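Methylxanthine N3-demethylase NdmB (Pseudomonas putida, PDB 6ICL) catalyses the N3-demethylation of theobromine and related methylxanthines in bacterial caffeine degradation, using oxygen, NADH, a [2Fe-2S] cluster and a non-heme iron centre. Local coordinates at residues Arg187-Phe192 with Asp336-Gln341; Phe138-Glu141 with Ile146-Val149. All blocks are in the same frame, centred on the assembly; numbering follows the deposited sequence.

From the N terminus, the chain first reaches interaction 2 in the Rieske part. There strand 137-143 turns back at once into strand 146-150, and the contact closes a tight hairpin within a six-stranded antiparallel sheet. Interaction 1 comes later and belongs to the C-terminal catalytic part. It closes a long loop: 143 residues, including most of the large seven-stranded sheet, lie between helix 185-192 and the start of helix 337-355. The two contacts follow in series, neither nesting nor crossing. The nearest atoms of interactions 1 and 2 are about 11 Å apart, so the two do not touch. Interaction 2 is internal to its sheet, whereas interaction 1 ties two helices together where the second subunit docks.

Interaction 1. Residues Arg187-Phe192 with Asp336-Gln341; sequences RRWENF and DKISVQ
Glu190 and Ser339 make the polar half of this helix-helix contact. Ser339 OG donates a weak hydrogen bond to Glu190 OE2 at 3.3 Å. The glutamate chain runs extended beyond CG (chi2 -172°), which carries its carboxylate across to the second helix. OE2 also forms a salt bridge with Arg343, one turn further along that helix, and Ser339 OG is bonded to Arg85 of the second subunit. Replacing this glutamate by an alanine would probably cost Arg343 this salt bridge and Ser339 OG a weak acceptor.

The apolar half is small. Ile338 CG2 meets the six-membered ring of Trp189 obliquely, 3.8 Å from CH2 and 3.9 Å from CZ3. The two side chains cross at about a right angle. Trp189 NE1 is bonded to the Ser257 backbone oxygen, and the ring also stacks with Phe342; both should help to fix its rotation.

Helix 185-192 thus packs against the start of helix 337-355, with helix 300-319 and strands 257-264 and 270-281 also touching its side chains.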
ATOM      1  N   ARG A 187     -21.198  24.956   4.257  1.00 34.04           N
ATOM      2  CA  ARG A 187     -20.142  25.061   5.261  1.00 32.60           C
ATOM      3  C   ARG A 187     -18.902  25.708   4.677  1.00 33.70           C
ATOM      4  O   ARG A 187     -18.176  26.435   5.381  1.00 34.97           O
ATOM      5  CB  ARG A 187     -19.772  23.686   5.816  1.00 36.79           C
ATOM      6  CG  ARG A 187     -20.902  22.896   6.429  1.00 37.93           C
ATOM      7  CD  ARG A 187     -21.180  23.365   7.809  1.00 38.20           C
ATOM      8  NE  ARG A 187     -22.013  22.422   8.550  1.00 39.05           N
ATOM      9  CZ  ARG A 187     -22.595  22.740   9.700  1.00 42.88           C
ATOM     10  NH1 ARG A 187     -22.419  23.963  10.186  1.00 37.38           N
ATOM     11  NH2 ARG A 187     -23.358  21.859  10.342  1.00 39.19           N
ATOM     12  N   ARG A 188     -18.603  25.411   3.411  1.00 31.09           N
ATOM     13  CA  ARG A 188     -17.427  26.019   2.784  1.00 34.87           C
ATOM     14  C   ARG A 188     -17.613  27.528   2.608  1.00 31.93           C
ATOM     15  O   ARG A 188     -16.688  28.308   2.859  1.00 33.77           O
ATOM     16  CB  ARG A 188     -17.134  25.358   1.437  1.00 30.72           C
ATOM     17  CG  ARG A 188     -15.643  25.339   1.092  1.00 36.40           C
ATOM     18  CD  ARG A 188     -15.251  26.635   0.457  1.00 40.51           C
ATOM     19  NE  ARG A 188     -13.810  26.886   0.473  1.00 42.82           N
ATOM     20  CZ  ARG A 188     -13.153  27.424   1.497  1.00 43.99           C
ATOM     21  NH1 ARG A 188     -13.794  27.748   2.618  1.00 39.94           N
ATOM     22  NH2 ARG A 188     -11.851  27.630   1.404  1.00 39.54           N
ATOM     23  N   TRP A 189     -18.795  27.947   2.159  1.00 33.47           N
ATOM     24  CA  TRP A 189     -19.075  29.369   1.990  1.00 35.12           C
ATOM     25  C   TRP A 189     -18.968  30.114   3.320  1.00 33.35           C
ATOM     26  O   TRP A 189     -18.278  31.138   3.422  1.00 33.78           O
ATOM     27  CB  TRP A 189     -20.468  29.540   1.376  1.00 32.62           C
ATOM     28  CG  TRP A 189     -20.731  30.920   0.887  1.00 36.00           C
ATOM     29  CD1 TRP A 189     -20.574  31.378  -0.384  1.00 34.95           C
ATOM     30  CD2 TRP A 189     -21.205  32.031   1.662  1.00 37.61           C
ATOM     31  NE1 TRP A 189     -20.934  32.706  -0.457  1.00 34.70           N
ATOM     32  CE2 TRP A 189     -21.322  33.131   0.788  1.00 38.61           C
ATOM     33  CE3 TRP A 189     -21.547  32.200   3.011  1.00 39.98           C
ATOM     34  CZ2 TRP A 189     -21.759  34.394   1.217  1.00 37.95           C
ATOM     35  CZ3 TRP A 189     -21.994  33.470   3.437  1.00 38.52           C
ATOM     36  CH2 TRP A 189     -22.091  34.536   2.542  1.00 37.65           C
ATOM     37  N   GLU A 190     -19.620  29.597   4.365  1.00 35.55           N
ATOM     38  CA  GLU A 190     -19.559  30.275   5.659  1.00 38.90           C
ATOM     39  C   GLU A 190     -18.145  30.324   6.202  1.00 37.06           C
ATOM     40  O   GLU A 190     -17.777  31.285   6.886  1.00 38.83           O
ATOM     41  CB  GLU A 190     -20.470  29.592   6.669  1.00 36.34           C
ATOM     42  CG  GLU A 190     -21.928  29.655   6.270  1.00 37.48           C
ATOM     43  CD  GLU A 190     -22.824  29.148   7.376  1.00 39.43           C
ATOM     44  OE1 GLU A 190     -22.295  28.569   8.344  1.00 43.80           O
ATOM     45  OE2 GLU A 190     -24.051  29.315   7.270  1.00 41.73           O
ATOM     46  N   ASN A 191     -17.336  29.307   5.920  1.00 33.09           N
ATOM     47  CA  ASN A 191     -15.935  29.376   6.319  1.00 34.58           C
ATOM     48  C   ASN A 191     -15.209  30.510   5.605  1.00 36.45           C
ATOM     49  O   ASN A 191     -14.373  31.194   6.203  1.00 36.71           O
ATOM     50  CB  ASN A 191     -15.242  28.043   6.033  1.00 33.48           C
ATOM     51  CG  ASN A 191     -13.745  28.098   6.295  1.00 35.40           C
ATOM     52  OD1 ASN A 191     -12.943  27.900   5.388  1.00 37.90           O
ATOM     53  ND2 ASN A 191     -13.368  28.379   7.528  1.00 34.02           N
ATOM     54  N   PHE A 192     -15.502  30.715   4.313  1.00 38.80           N
ATOM     55  CA  PHE A 192     -14.715  31.672   3.531  1.00 38.56           C
ATOM     56  C   PHE A 192     -15.030  33.119   3.918  1.00 42.72           C
ATOM     57  O   PHE A 192     -14.164  33.996   3.806  1.00 43.33           O
ATOM     58  CB  PHE A 192     -14.963  31.455   2.038  1.00 36.66           C
ATOM     59  CG  PHE A 192     -13.926  32.095   1.142  1.00 41.95           C
ATOM     60  CD1 PHE A 192     -12.763  31.416   0.806  1.00 44.15           C
ATOM     61  CD2 PHE A 192     -14.135  33.363   0.600  1.00 49.14           C
ATOM     62  CE1 PHE A 192     -11.803  31.988  -0.027  1.00 45.01           C
ATOM     63  CE2 PHE A 192     -13.177  33.949  -0.252  1.00 49.72           C
ATOM     64  CZ  PHE A 192     -12.011  33.244  -0.570  1.00 47.92           C
ATOM     65  N   ASP A 336     -22.107  36.533  13.780  1.00 46.08           N
ATOM     66  CA  ASP A 336     -22.449  35.642  12.673  1.00 45.02           C
ATOM     67  C   ASP A 336     -23.435  36.270  11.691  1.00 44.05           C
ATOM     68  O   ASP A 336     -24.064  35.548  10.905  1.00 43.89           O
ATOM     69  CB  ASP A 336     -23.017  34.326  13.197  1.00 41.35           C
ATOM     70  CG  ASP A 336     -22.077  33.612  14.164  1.00 40.68           C
ATOM     71  OD1 ASP A 336     -20.852  33.578  13.937  1.00 38.33           O
ATOM     72  OD2 ASP A 336     -22.578  33.069  15.170  1.00 40.84           O
ATOM     73  N   LYS A 337     -23.549  37.600  11.694  1.00 39.29           N
ATOM     74  CA  LYS A 337     -24.543  38.298  10.877  1.00 43.99           C
ATOM     75  C   LYS A 337     -24.519  37.838   9.415  1.00 42.06           C
ATOM     76  O   LYS A 337     -25.563  37.533   8.823  1.00 39.96           O
ATOM     77  CB  LYS A 337     -24.284  39.811  10.982  1.00 42.03           C
ATOM     78  CG  LYS A 337     -25.266  40.749  10.283  1.00 47.11           C
ATOM     79  CD  LYS A 337     -24.801  42.203  10.504  1.00 57.89           C
ATOM     80  CE  LYS A 337     -25.932  43.222  10.376  1.00 59.94           C
ATOM     81  NZ  LYS A 337     -26.733  42.927   9.158  1.00 62.84           N
ATOM     82  N   ILE A 338     -23.332  37.794   8.811  1.00 40.12           N
ATOM     83  CA  ILE A 338     -23.218  37.315   7.429  1.00 42.28           C
ATOM     84  C   ILE A 338     -23.777  35.905   7.300  1.00 36.46           C
ATOM     85  O   ILE A 338     -24.599  35.616   6.424  1.00 39.89           O
ATOM     86  CB  ILE A 338     -21.754  37.375   6.967  1.00 40.57           C
ATOM     87  CG1 ILE A 338     -21.285  38.831   6.897  1.00 40.47           C
ATOM     88  CG2 ILE A 338     -21.595  36.661   5.642  1.00 41.36           C
ATOM     89  CD1 ILE A 338     -19.763  38.967   6.880  1.00 43.20           C
ATOM     90  N   SER A 339     -23.336  35.003   8.169  1.00 40.52           N
ATOM     91  CA  SER A 339     -23.810  33.624   8.103  1.00 40.43           C
ATOM     92  C   SER A 339     -25.326  33.544   8.299  1.00 43.18           C
ATOM     93  O   SER A 339     -26.014  32.784   7.603  1.00 40.07           O
ATOM     94  CB  SER A 339     -23.061  32.800   9.152  1.00 39.21           C
ATOM     95  OG  SER A 339     -23.828  31.708   9.572  1.00 47.54           O
ATOM     96  N   VAL A 340     -25.870  34.331   9.235  1.00 41.08           N
ATOM     97  CA  VAL A 340     -27.314  34.310   9.469  1.00 40.05           C
ATOM     98  C   VAL A 340     -28.069  34.796   8.234  1.00 35.75           C
ATOM     99  O   VAL A 340     -29.057  34.185   7.809  1.00 41.57           O
ATOM    100  CB  VAL A 340     -27.643  35.144  10.727  1.00 43.79           C
ATOM    101  CG1 VAL A 340     -29.146  35.377  10.870  1.00 41.29           C
ATOM    102  CG2 VAL A 340     -27.122  34.436  11.950  1.00 38.40           C
ATOM    103  N   GLN A 341     -27.602  35.878   7.619  1.00 38.60           N
ATOM    104  CA  GLN A 341     -28.242  36.367   6.395  1.00 43.56           C
ATOM    105  C   GLN A 341     -28.115  35.358   5.255  1.00 43.05           C
ATOM    106  O   GLN A 341     -29.029  35.205   4.433  1.00 38.11           O
ATOM    107  CB  GLN A 341     -27.632  37.712   5.997  1.00 39.69           C
ATOM    108  CG  GLN A 341     -27.966  38.811   6.995  1.00 47.27           C
ATOM    109  CD  GLN A 341     -29.462  38.856   7.286  1.00 47.92           C
ATOM    110  OE1 GLN A 341     -30.285  38.926   6.367  1.00 47.92           O
ATOM    111  NE2 GLN A 341     -29.817  38.784   8.558  1.00 51.97           N
TER

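Interaction 2. Residues Phe138-Glu141 with Ile146-Val149; sequences FDCE and IVWV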
ATOM      1  N   PHE A 138     -28.058  19.982 -20.840  1.00 36.77           N
ATOM      2  CA  PHE A 138     -28.198  21.037 -19.843  1.00 38.58           C
ATOM      3  C   PHE A 138     -27.455  22.292 -20.266  1.00 37.45           C
ATOM      4  O   PHE A 138     -26.491  22.235 -21.030  1.00 39.23           O
ATOM      5  CB  PHE A 138     -27.687  20.585 -18.431  1.00 34.29           C
ATOM      6  CG  PHE A 138     -28.355  19.344 -17.927  1.00 37.40           C
ATOM      7  CD1 PHE A 138     -29.667  19.377 -17.480  1.00 40.17           C
ATOM      8  CD2 PHE A 138     -27.681  18.134 -17.914  1.00 36.12           C
ATOM      9  CE1 PHE A 138     -30.294  18.213 -17.021  1.00 43.35           C
ATOM     10  CE2 PHE A 138     -28.308  16.967 -17.463  1.00 42.26           C
ATOM     11  CZ  PHE A 138     -29.608  17.010 -17.013  1.00 41.34           C
ATOM     12  N   ASP A 139     -27.908  23.432 -19.744  1.00 41.11           N
ATOM     13  CA  ASP A 139     -27.144  24.674 -19.855  1.00 38.74           C
ATOM     14  C   ASP A 139     -25.698  24.468 -19.426  1.00 39.49           C
ATOM     15  O   ASP A 139     -25.427  23.887 -18.371  1.00 37.56           O
ATOM     16  CB  ASP A 139     -27.753  25.756 -18.972  1.00 41.58           C
ATOM     17  CG  ASP A 139     -29.041  26.335 -19.539  1.00 47.01           C
ATOM     18  OD1 ASP A 139     -29.411  26.022 -20.689  1.00 42.75           O
ATOM     19  OD2 ASP A 139     -29.680  27.100 -18.793  1.00 46.86           O
ATOM     20  N   CYS A 140     -24.776  25.012 -20.210  1.00 36.28           N
ATOM     21  CA  CYS A 140     -23.360  24.771 -19.988  1.00 39.38           C
ATOM     22  C   CYS A 140     -22.592  25.856 -20.714  1.00 34.54           C
ATOM     23  O   CYS A 140     -22.791  26.044 -21.912  1.00 43.79           O
ATOM     24  CB  CYS A 140     -22.944  23.361 -20.488  1.00 33.98           C
ATOM     25  SG  CYS A 140     -21.168  22.982 -20.295  1.00 40.90           S
ATOM     26  N   GLU A 141     -21.752  26.585 -19.984  1.00 39.39           N
ATOM     27  CA  GLU A 141     -20.991  27.691 -20.553  1.00 41.59           C
ATOM     28  C   GLU A 141     -19.657  27.778 -19.833  1.00 38.34           C
ATOM     29  O   GLU A 141     -19.575  27.514 -18.632  1.00 41.11           O
ATOM     30  CB  GLU A 141     -21.719  29.052 -20.416  1.00 41.73           C
ATOM     31  CG  GLU A 141     -23.133  29.141 -21.043  1.00 49.08           C
ATOM     32  CD  GLU A 141     -23.158  28.961 -22.581  1.00 55.95           C
ATOM     33  OE1 GLU A 141     -22.072  28.977 -23.214  1.00 55.14           O
ATOM     34  OE2 GLU A 141     -24.269  28.773 -23.149  1.00 58.56           O
ATOM     35  N   ILE A 146     -13.634  28.329 -16.398  1.00 36.53           N
ATOM     36  CA  ILE A 146     -14.311  27.330 -15.588  1.00 35.25           C
ATOM     37  C   ILE A 146     -15.553  26.876 -16.338  1.00 35.35           C
ATOM     38  O   ILE A 146     -16.177  27.676 -17.041  1.00 32.58           O
ATOM     39  CB  ILE A 146     -14.652  27.903 -14.200  1.00 34.99           C
ATOM     40  CG1 ILE A 146     -13.369  27.990 -13.361  1.00 34.45           C
ATOM     41  CG2 ILE A 146     -15.726  27.067 -13.520  1.00 32.68           C
ATOM     42  CD1 ILE A 146     -13.551  28.673 -12.001  1.00 34.49           C
ATOM     43  N   VAL A 147     -15.891  25.588 -16.228  1.00 33.81           N
ATOM     44  CA  VAL A 147     -17.092  25.034 -16.846  1.00 32.62           C
ATOM     45  C   VAL A 147     -18.259  25.097 -15.863  1.00 36.17           C
ATOM     46  O   VAL A 147     -18.205  24.502 -14.779  1.00 35.22           O
ATOM     47  CB  VAL A 147     -16.858  23.590 -17.310  1.00 33.59           C
ATOM     48  CG1 VAL A 147     -18.094  23.063 -18.049  1.00 29.44           C
ATOM     49  CG2 VAL A 147     -15.611  23.511 -18.186  1.00 33.74           C
ATOM     50  N   TRP A 148     -19.331  25.785 -16.265  1.00 35.37           N
ATOM     51  CA  TRP A 148     -20.525  26.001 -15.455  1.00 31.81           C
ATOM     52  C   TRP A 148     -21.692  25.244 -16.058  1.00 32.69           C
ATOM     53  O   TRP A 148     -21.847  25.185 -17.283  1.00 35.74           O
ATOM     54  CB  TRP A 148     -20.887  27.490 -15.395  1.00 34.17           C
ATOM     55  CG  TRP A 148     -19.817  28.325 -14.857  1.00 31.02           C
ATOM     56  CD1 TRP A 148     -18.768  28.879 -15.545  1.00 34.70           C
ATOM     57  CD2 TRP A 148     -19.651  28.700 -13.497  1.00 31.93           C
ATOM     58  NE1 TRP A 148     -17.965  29.593 -14.688  1.00 32.15           N
ATOM     59  CE2 TRP A 148     -18.490  29.498 -13.421  1.00 32.11           C
ATOM     60  CE3 TRP A 148     -20.381  28.449 -12.327  1.00 31.99           C
ATOM     61  CZ2 TRP A 148     -18.032  30.031 -12.221  1.00 32.07           C
ATOM     62  CZ3 TRP A 148     -19.938  28.987 -11.145  1.00 30.88           C
ATOM     63  CH2 TRP A 148     -18.771  29.770 -11.095  1.00 30.29           C
ATOM     64  N   VAL A 149     -22.520  24.680 -15.201  1.00 33.65           N
ATOM     65  CA  VAL A 149     -23.703  23.951 -15.616  1.00 31.77           C
ATOM     66  C   VAL A 149     -24.880  24.438 -14.778  1.00 36.52           C
ATOM     67  O   VAL A 149     -24.753  24.649 -13.568  1.00 35.67           O
ATOM     68  CB  VAL A 149     -23.533  22.423 -15.456  1.00 33.66           C
ATOM     69  CG1 VAL A 149     -24.823  21.693 -15.845  1.00 33.76           C
ATOM     70  CG2 VAL A 149     -22.335  21.901 -16.267  1.00 32.85           C
TER
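Strands 138-141 and 146-149 run antiparallel, their axes 159° apart in direction and 4.8 Å at closest approach. Glu141 and Trp148 are a hydrogen-bonded pair: Glu141 N donates to Trp148 O at 3.0 Å, and Trp148 N to Glu141 O at 2.9 Å. Cys140 and Val149 form the adjoining non-hydrogen-bonded pair. Two CA-H...O contacts supplement the bonds, from Cys140 CA to Trp148 O at 3.1 Å and from Val149 CA to Asp139 O at 3.3 Å.

On the face of Cys140 and Val149 the side chains are apolar. Cys140 SG lies anti to the backbone N (chi1 178°), a setting that brings it 3.8 Å from Val147 CG1 and 4.3 Å from Val149 CG2. Val149 CG1 reaches Phe138 CB at 4.0 Å. The backbone oxygen of Glu141 lies at the edge of the Trp148 indole, near its plane; Ile146 CG2 lies over the rim of one ring face. Trp148 NE1 bonds Lys143 O at the end of strand 137-143.

The chemistry is that of a beta hairpin: reciprocal backbone bonds set the register, the apolar side chains of Cys140, Val147 and Val149 pack one face against strands 74-79 and 64-71, and the other face carries Trp148 and the exposed Glu141.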